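Long-range contacts in coronin (Toxoplasma gondii, PDB 4OZU), which probably binds actin filaments as a full-length protein, of which this chain is the N-terminal WD40 beta-propeller domain: residues S81-N86 with A98-I103; D152-F157 with F166-F171; D276-M281 with P366-E371. One frame throughout, in Å; residues are numbered along the deposited sequence. Where two conformers were deposited one is given.

How the contacts relate
All three contacts lie in one seven-bladed propeller, but they hold different things. Contacts 1 and 2 are antiparallel pairings, each inside a single blade: contact 1 joins a blade's first two strands and is mostly buried, while contact 2 joins the last two strands of another blade and is only partly buried. Their centres are 16 Å apart. Contact 3, also buried, has no hydrogen bond across it and links a turn of a later blade to the chain following the last blade; its centre is 27 Å from that of contact 1, across the middle of the chain. Backbone bonding thus dominates the first two, and proline-to-oxygen packing the third.

Contact 1: residues S81-N86 with A98-I103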
loop_
_atom_site.group_PDB
_atom_site.type_symbol
_atom_site.label_atom_id
_atom_site.label_comp_id
_atom_site.label_asym_id
_atom_site.label_seq_id
_atom_site.Cartn_x
_atom_site.Cartn_y
_atom_site.Cartn_z
ATOM N N SER A 81 -10.933 2.481 -16.713
ATOM C CA SER A 81 -10.806 2.944 -15.335
ATOM C C SER A 81 -9.490 2.514 -14.702
ATOM O O SER A 81 -8.914 1.489 -15.063
ATOM C CB SER A 81 -11.964 2.425 -14.485
ATOM O OG SER A 81 -11.829 1.035 -14.248
ATOM N N ILE A 82 -9.035 3.312 -13.744
ATOM C CA ILE A 82 -7.822 3.019 -12.997
ATOM C C ILE A 82 -8.139 2.085 -11.833
ATOM O O ILE A 82 -8.996 2.388 -10.999
ATOM C CB ILE A 82 -7.170 4.307 -12.464
ATOM C CG1 ILE A 82 -6.768 5.218 -13.626
ATOM C CG2 ILE A 82 -5.949 3.981 -11.616
ATOM C CD1 ILE A 82 -6.537 6.669 -13.222
ATOM N N GLN A 83 -7.427 0.965 -11.775
ATOM C CA GLN A 83 -7.647 -0.057 -10.749
ATOM C C GLN A 83 -6.674 0.031 -9.581
ATOM O O GLN A 83 -6.997 -0.390 -8.471
ATOM C CB GLN A 83 -7.556 -1.447 -11.367
ATOM C CG GLN A 83 -8.674 -1.728 -12.357
ATOM C CD GLN A 83 -10.048 -1.689 -11.713
ATOM O OE1 GLN A 83 -10.920 -0.924 -12.129
ATOM N NE2 GLN A 83 -10.246 -2.516 -10.692
ATOM N N ASP A 84 -5.479 0.550 -9.835
ATOM C CA ASP A 84 -4.480 0.689 -8.787
ATOM C C ASP A 84 -3.465 1.751 -9.181
ATOM O O ASP A 84 -3.204 1.980 -10.360
ATOM C CB ASP A 84 -3.767 -0.646 -8.515
ATOM C CG ASP A 84 -2.977 -0.642 -7.204
ATOM O OD1 ASP A 84 -3.307 0.169 -6.309
ATOM O OD2 ASP A 84 -2.031 -1.460 -7.060
ATOM N N THR A 85 -2.895 2.393 -8.174
ATOM C CA THR A 85 -1.908 3.441 -8.375
ATOM C C THR A 85 -0.868 3.298 -7.275
ATOM O O THR A 85 -1.225 3.049 -6.132
ATOM C CB THR A 85 -2.521 4.863 -8.304
ATOM O OG1 THR A 85 -3.589 4.993 -9.253
ATOM C CG2 THR A 85 -1.465 5.909 -8.594
ATOM N N ASN A 86 0.407 3.456 -7.614
ATOM C CA ASN A 86 1.463 3.461 -6.602
ATOM C C ASN A 86 2.650 4.303 -7.041
ATOM O O ASN A 86 3.163 4.146 -8.147
ATOM C CB ASN A 86 1.926 2.036 -6.280
ATOM C CG ASN A 86 1.157 1.417 -5.122
ATOM O OD1 ASN A 86 1.089 1.984 -4.027
ATOM N ND2 ASN A 86 0.562 0.257 -5.363
ATOM N N ALA A 98 -2.273 0.798 -12.830
ATOM C CA ALA A 98 -2.848 -0.379 -13.455
ATOM C C ALA A 98 -4.227 -0.012 -13.972
ATOM O O ALA A 98 -4.979 0.671 -13.290
ATOM C CB ALA A 98 -2.939 -1.529 -12.472
ATOM N N CYS A 99 -4.568 -0.482 -15.166
ATOM C CA CYS A 99 -5.790 -0.047 -15.828
ATOM C C CYS A 99 -6.647 -1.223 -16.295
ATOM O O CYS A 99 -6.137 -2.310 -16.603
ATOM C CB CYS A 99 -5.433 0.844 -17.014
ATOM S SG CYS A 99 -6.835 1.616 -17.821
ATOM N N GLU A 100 -7.957 -0.996 -16.339
ATOM C CA GLU A 100 -8.892 -2.003 -16.821
ATOM C C GLU A 100 -8.626 -2.372 -18.270
ATOM O O GLU A 100 -9.086 -3.415 -18.728
ATOM C CB GLU A 100 -10.337 -1.520 -16.684
ATOM C CG GLU A 100 -10.985 -1.845 -15.348
ATOM C CD GLU A 100 -12.498 -1.716 -15.383
ATOM O OE1 GLU A 100 -13.024 -1.067 -16.314
ATOM O OE2 GLU A 100 -13.163 -2.268 -14.482
ATOM N N ASP A 101 -7.896 -1.531 -19.001
ATOM C CA ASP A 101 -7.617 -1.831 -20.410
ATOM C C ASP A 101 -6.394 -2.749 -20.559
ATOM O O ASP A 101 -5.890 -2.941 -21.666
ATOM C CB ASP A 101 -7.431 -0.541 -21.226
ATOM C CG ASP A 101 -6.266 0.315 -20.753
ATOM O OD1 ASP A 101 -5.417 -0.165 -19.967
ATOM O OD2 ASP A 101 -6.197 1.487 -21.193
ATOM N N THR A 102 -5.950 -3.312 -19.433
ATOM C CA THR A 102 -4.910 -4.351 -19.354
ATOM C C THR A 102 -3.483 -3.810 -19.391
ATOM O O THR A 102 -2.529 -4.586 -19.318
ATOM C CB THR A 102 -5.035 -5.416 -20.491
ATOM O OG1 THR A 102 -4.544 -4.893 -21.735
ATOM C CG2 THR A 102 -6.479 -5.899 -20.651
ATOM N N ILE A 103 -3.334 -2.491 -19.447
ATOM C CA ILE A 103 -2.021 -1.871 -19.567
ATOM C C ILE A 103 -1.547 -1.275 -18.240
ATOM O O ILE A 103 -2.308 -0.604 -17.539
ATOM C CB ILE A 103 -2.042 -0.779 -20.660
ATOM C CG1 ILE A 103 -2.342 -1.425 -22.016
ATOM C CG2 ILE A 103 -0.711 -0.027 -20.712
ATOM C CD1 ILE A 103 -2.645 -0.441 -23.134
#
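The amide of Q83 and the carboxylate of E100 lie nearly parallel, their planes 17° apart, but displaced rather than stacked face to face. E100 CG sits obliquely beneath the amide, 3.3 Å from Q83 OE1. S81 OG lies over one face of the carboxylate, 3.1 Å from E100 CD, and Q83 OE1 approaches that same face slantwise. Toward the amide the hydroxyl comes at the edge: S81 OG donates to Q83 OE1 at 3.0 Å in the carbonyl plane. In the conformer described, one of two deposited for S81, chi1 of 72° places OG between backbone N and carbonyl carbon, near both neighbours.

Below this corner the first two strands of a WD40 blade, 82-87 and 94-99, pair antiparallel. I82 and C99 form a non-hydrogen-bonded pair with their side chains on one face; D84 and A98 form a hydrogen-bonded pair on the other, with A98 N to D84 O at 2.9 Å. Between them the register slips by one residue. Q83 N donates to A98 O at 2.9 Å and D84 N reaches the same oxygen weakly at 3.5 Å, which identifies a classic beta bulge. Beyond it E100 N meets S81 O at 3.0 Å, with an N-H...O angle of 168°, as the chain enters the type I turn C99-T102.

D84 CB packs on A98 CB at 4.1 Å, while its carboxylate leads away to the backbone N of A136 in the next blade. Of the two acid groups, then, the buried one receives a backbone N-H through OD2. The partly exposed E100 presents a carboxylate face, rather than a well-angled acceptor, to a hydroxyl already donating to Q83; in this conformer S81 therefore probably does little to stabilise its charge.

Contact 2: residues D152-F157 with F166-F171; sequences DGTVAF and FASVKF
F157 and F166 pack closely at one end of the hairpin formed by strands 154-159 and 164-170, the outer half of a propeller blade. F157 CB rests over one face of the F166 ring, 4.0 Å from its centroid and 28° off the normal, a CH-pi contact; chi1 of 64° brings the F166 ring back over its partner strand. F380 meets the F166 ring edge-to-face.

The strands run 170° apart and are tightly bonded: V155 N to V169 O measures 2.7 Å, and F157 N to A167 O 2.8 Å. The face bearing V155, F157, A167 and V169 is the packed one, turned to strands 187-191 and 195-200 of the following blade. F171 extends it, receiving V155 CG2 at its ring edge, 4.2 Å from CE2.

The face with T154, A156, S168 and K170 is looser and more open to solvent. There S168 OG stays 3.9 Å from A156 CA and turns to N165 instead. The K170 chain crosses the T154 side chain at about a right angle, T154 OG1 lying 3.6 Å from K170 CG.

Extended until its last torsion, K170 turns NZ between two carbonyl oxygens, D152 O at 2.8 Å and F171 O at 3.0 Å. The ammonium is thus held by backbone dipoles, with the D152 carboxylate near enough, perhaps, to add weak electrostatic help without a salt bridge.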
loop_
_atom_site.group_PDB
_atom_site.type_symbol
_atom_site.label_atom_id
_atom_site.label_comp_id
_atom_site.label_asym_id
_atom_site.label_seq_id
_atom_site.Cartn_x
_atom_site.Cartn_y
_atom_site.Cartn_z
ATOM N N ASP A 152 -7.013 -12.349 -14.442
ATOM C CA ASP A 152 -7.015 -13.715 -14.977
ATOM C C ASP A 152 -6.147 -14.672 -14.153
ATOM O O ASP A 152 -6.031 -15.856 -14.492
ATOM C CB ASP A 152 -6.569 -13.716 -16.446
ATOM C CG ASP A 152 -5.079 -13.468 -16.624
ATOM O OD1 ASP A 152 -4.357 -13.209 -15.643
ATOM O OD2 ASP A 152 -4.624 -13.519 -17.785
ATOM N N GLY A 153 -5.539 -14.148 -13.090
ATOM C CA GLY A 153 -4.742 -14.938 -12.163
ATOM C C GLY A 153 -3.237 -14.846 -12.354
ATOM O O GLY A 153 -2.473 -15.461 -11.603
ATOM N N THR A 154 -2.804 -14.074 -13.346
ATOM C CA THR A 154 -1.380 -13.921 -13.629
ATOM C C THR A 154 -0.736 -12.840 -12.778
ATOM O O THR A 154 -1.244 -11.719 -12.688
ATOM C CB THR A 154 -1.123 -13.557 -15.100
ATOM O OG1 THR A 154 -1.776 -14.498 -15.954
ATOM C CG2 THR A 154 0.368 -13.565 -15.412
ATOM N N VAL A 155 0.395 -13.178 -12.174
ATOM C CA VAL A 155 1.271 -12.171 -11.593
ATOM C C VAL A 155 2.436 -11.991 -12.550
ATOM O O VAL A 155 3.160 -12.952 -12.832
ATOM C CB VAL A 155 1.785 -12.572 -10.211
ATOM C CG1 VAL A 155 2.699 -11.496 -9.659
ATOM C CG2 VAL A 155 0.627 -12.806 -9.267
ATOM N N ALA A 156 2.590 -10.772 -13.065
ATOM C CA ALA A 156 3.630 -10.457 -14.031
ATOM C C ALA A 156 4.689 -9.584 -13.392
ATOM O O ALA A 156 4.369 -8.566 -12.783
ATOM C CB ALA A 156 3.039 -9.758 -15.249
ATOM N N PHE A 157 5.948 -9.980 -13.542
ATOM C CA PHE A 157 7.057 -9.208 -12.997
ATOM C C PHE A 157 7.783 -8.465 -14.108
ATOM O O PHE A 157 8.147 -9.045 -15.134
ATOM C CB PHE A 157 8.014 -10.118 -12.240
ATOM C CG PHE A 157 7.394 -10.759 -11.039
ATOM C CD1 PHE A 157 7.346 -10.094 -9.829
ATOM C CD2 PHE A 157 6.835 -12.015 -11.123
ATOM C CE1 PHE A 157 6.764 -10.685 -8.725
ATOM C CE2 PHE A 157 6.250 -12.603 -10.019
ATOM C CZ PHE A 157 6.222 -11.947 -8.824
ATOM N N PHE A 166 9.950 -10.219 -17.221
ATOM C CA PHE A 166 11.002 -11.225 -17.119
ATOM C C PHE A 166 10.535 -12.517 -16.459
ATOM O O PHE A 166 11.208 -13.538 -16.547
ATOM C CB PHE A 166 12.211 -10.659 -16.366
ATOM C CG PHE A 166 11.944 -10.306 -14.926
ATOM C CD1 PHE A 166 12.089 -11.253 -13.923
ATOM C CD2 PHE A 166 11.596 -9.013 -14.571
ATOM C CE1 PHE A 166 11.875 -10.923 -12.597
ATOM C CE2 PHE A 166 11.371 -8.674 -13.246
ATOM C CZ PHE A 166 11.512 -9.631 -12.256
ATOM N N ALA A 167 9.385 -12.472 -15.803
ATOM C CA ALA A 167 8.823 -13.663 -15.181
ATOM C C ALA A 167 7.332 -13.474 -14.975
ATOM O O ALA A 167 6.862 -12.364 -14.741
ATOM C CB ALA A 167 9.513 -13.955 -13.864
ATOM N N SER A 168 6.595 -14.569 -15.072
ATOM C CA SER A 168 5.162 -14.550 -14.838
ATOM C C SER A 168 4.774 -15.840 -14.152
ATOM O O SER A 168 5.381 -16.884 -14.390
ATOM C CB SER A 168 4.387 -14.388 -16.148
ATOM O OG SER A 168 4.609 -13.110 -16.719
ATOM N N VAL A 169 3.770 -15.756 -13.292
ATOM C CA VAL A 169 3.213 -16.930 -12.641
ATOM C C VAL A 169 1.703 -16.812 -12.712
ATOM O O VAL A 169 1.146 -15.773 -12.347
ATOM C CB VAL A 169 3.682 -17.051 -11.172
ATOM C CG1 VAL A 169 2.928 -18.150 -10.448
ATOM C CG2 VAL A 169 5.182 -17.310 -11.114
ATOM N N LYS A 170 1.040 -17.862 -13.189
ATOM C CA LYS A 170 -0.410 -17.825 -13.329
ATOM C C LYS A 170 -1.121 -18.824 -12.422
ATOM O O LYS A 170 -0.891 -20.036 -12.497
ATOM C CB LYS A 170 -0.828 -18.080 -14.770
ATOM C CG LYS A 170 -2.330 -17.926 -14.949
ATOM C CD LYS A 170 -2.793 -18.157 -16.361
ATOM C CE LYS A 170 -4.263 -17.782 -16.492
ATOM N NZ LYS A 170 -5.102 -18.380 -15.411
ATOM N N PHE A 171 -2.008 -18.286 -11.592
ATOM C CA PHE A 171 -2.908 -19.077 -10.769
ATOM C C PHE A 171 -4.218 -19.279 -11.507
ATOM O O PHE A 171 -4.508 -18.583 -12.477
ATOM C CB PHE A 171 -3.140 -18.389 -9.423
ATOM C CG PHE A 171 -1.881 -18.171 -8.651
ATOM C CD1 PHE A 171 -1.364 -19.174 -7.851
ATOM C CD2 PHE A 171 -1.189 -16.983 -8.758
ATOM C CE1 PHE A 171 -0.191 -18.985 -7.161
ATOM C CE2 PHE A 171 -0.018 -16.786 -8.068
ATOM C CZ PHE A 171 0.482 -17.787 -7.269
#

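Contact 3: residues D276-M281 with P366-E371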
loop_
_atom_site.group_PDB
_atom_site.type_symbol
_atom_site.label_atom_id
_atom_site.label_comp_id
_atom_site.label_asym_id
_atom_site.label_seq_id
_atom_site.Cartn_x
_atom_site.Cartn_y
_atom_site.Cartn_z
ATOM N N ASP A 276 3.086 -0.562 8.965
ATOM C CA ASP A 276 4.185 0.360 9.218
ATOM C C ASP A 276 5.358 -0.496 9.678
ATOM O O ASP A 276 5.430 -0.896 10.835
ATOM C CB ASP A 276 3.778 1.402 10.271
ATOM C CG ASP A 276 4.934 2.304 10.722
ATOM O OD1 ASP A 276 6.095 2.077 10.310
ATOM O OD2 ASP A 276 4.672 3.239 11.533
ATOM N N GLU A 277 6.268 -0.788 8.755
ATOM C CA GLU A 277 7.351 -1.728 9.014
ATOM C C GLU A 277 8.327 -1.191 10.056
ATOM O O GLU A 277 9.124 -1.944 10.613
ATOM C CB GLU A 277 8.105 -2.038 7.718
ATOM C CG GLU A 277 8.999 -0.899 7.223
ATOM C CD GLU A 277 10.396 -0.944 7.825
ATOM O OE1 GLU A 277 11.027 -2.025 7.796
ATOM O OE2 GLU A 277 10.864 0.103 8.329
ATOM N N THR A 278 8.266 0.113 10.297
ATOM C CA THR A 278 9.236 0.784 11.154
ATOM C C THR A 278 8.838 0.747 12.632
ATOM O O THR A 278 9.706 0.635 13.500
ATOM C CB THR A 278 9.432 2.252 10.713
ATOM O OG1 THR A 278 9.514 2.315 9.278
ATOM C CG2 THR A 278 10.704 2.830 11.321
ATOM N N THR A 279 7.538 0.828 12.915
ATOM C CA THR A 279 7.037 0.774 14.290
ATOM C C THR A 279 6.269 -0.506 14.603
ATOM O O THR A 279 6.087 -0.851 15.774
ATOM C CB THR A 279 6.097 1.953 14.615
ATOM O OG1 THR A 279 4.907 1.846 13.827
ATOM C CG2 THR A 279 6.777 3.296 14.358
ATOM N N GLY A 280 5.808 -1.198 13.568
ATOM C CA GLY A 280 4.982 -2.375 13.756
ATOM C C GLY A 280 3.487 -2.101 13.814
ATOM O O GLY A 280 2.697 -3.020 14.025
ATOM N N MET A 281 3.080 -0.852 13.617
ATOM C CA MET A 281 1.656 -0.541 13.565
ATOM C C MET A 281 1.038 -1.209 12.349
ATOM O O MET A 281 1.606 -1.198 11.246
ATOM C CB MET A 281 1.394 0.966 13.511
ATOM C CG MET A 281 1.732 1.739 14.773
ATOM S SD MET A 281 1.103 1.042 16.314
ATOM C CE MET A 281 -0.650 0.909 15.976
ATOM N N PRO A 366 15.215 4.327 12.325
ATOM C CA PRO A 366 15.610 4.592 10.937
ATOM C C PRO A 366 14.529 4.140 9.954
ATOM O O PRO A 366 14.126 2.977 9.955
ATOM C CB PRO A 366 16.893 3.779 10.778
ATOM C CG PRO A 366 17.432 3.653 12.174
ATOM C CD PRO A 366 16.227 3.537 13.047
ATOM N N ALA A 367 14.053 5.081 9.145
ATOM C CA ALA A 367 12.915 4.848 8.264
ATOM C C ALA A 367 13.391 4.429 6.882
ATOM O O ALA A 367 14.501 4.776 6.488
ATOM C CB ALA A 367 12.074 6.093 8.169
ATOM N N PRO A 368 12.555 3.681 6.143
ATOM C CA PRO A 368 12.941 3.359 4.766
ATOM C C PRO A 368 13.292 4.614 3.983
ATOM O O PRO A 368 12.496 5.554 3.964
ATOM C CB PRO A 368 11.692 2.681 4.193
ATOM C CG PRO A 368 10.985 2.121 5.387
ATOM C CD PRO A 368 11.251 3.096 6.506
ATOM N N ASP A 369 14.472 4.628 3.371
ATOM C CA ASP A 369 14.926 5.782 2.606
ATOM C C ASP A 369 14.488 5.716 1.151
ATOM O O ASP A 369 14.041 4.679 0.672
ATOM C CB ASP A 369 16.444 5.894 2.670
ATOM C CG ASP A 369 16.942 7.325 2.477
ATOM O OD1 ASP A 369 16.115 8.242 2.245
ATOM O OD2 ASP A 369 18.171 7.531 2.554
ATOM N N VAL A 370 14.639 6.834 0.452
ATOM C CA VAL A 370 14.266 6.915 -0.955
ATOM C C VAL A 370 15.462 6.568 -1.846
ATOM O O VAL A 370 15.651 7.160 -2.909
ATOM C CB VAL A 370 13.722 8.319 -1.304
ATOM C CG1 VAL A 370 12.405 8.562 -0.569
ATOM C CG2 VAL A 370 14.736 9.414 -0.966
ATOM N N GLU A 371 16.259 5.601 -1.392
ATOM C CA GLU A 371 17.396 5.076 -2.151
ATOM C C GLU A 371 17.264 3.569 -2.275
ATOM O O GLU A 371 17.120 2.886 -1.263
ATOM C CB GLU A 371 18.728 5.389 -1.466
ATOM C CG GLU A 371 19.142 6.824 -1.424
ATOM C CD GLU A 371 20.447 6.993 -0.675
ATOM O OE1 GLU A 371 21.216 6.011 -0.587
ATOM O OE2 GLU A 371 20.698 8.096 -0.160
#
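Two successive bends fold the E277 chain onto P368: chi1 of 73° sets CG between the backbone N and the carbonyl carbon, and chi2 of 88° curls the carboxylate round toward the proline. In T278, chi1 of -43° keeps OG1 beside its own backbone N and sets CG2 anti to that N, beside the carbonyl carbon, so the hydroxyl faces P368 while the methyl reaches P366.

The setting is a seven-bladed WD40 beta-propeller. Residues 276-281 form the turn between strands 271-275 and 281-286 of one blade, whereas 366-371 belongs to the chain after the last blade strand, 343-350, where strand 367-368 pairs with 389-390. The turn is shaped from within: D276 OD1 accepts from T278 N at 2.9 Å, an Asx turn, and T279 OG1 accepts from M281 N in an ST turn.

Between the segments there is only van der Waals contact, over 148 Å² of buried surface. The pyrrolidine ring of P368 points its CG and CD at the oxygens of the turn, with CG 3.6 Å from E277 OE2. T278 CG2 lies 3.7 Å from P366 O, an oxygen that also accepts from R389.

R389 ties the two sides further by a salt bridge to E277 OE1, which in addition accepts from the backbone N of L227. With OE1 held in this way and OE2 taking the T278 hydroxyl at 2.8 Å on its anti side, the carboxylate's rotation is probably well restricted. The P368 ring closes against that hydroxyl-carboxylate pair, its CD 3.4 Å from T278 OG1 and 3.5 Å from E277 OE2.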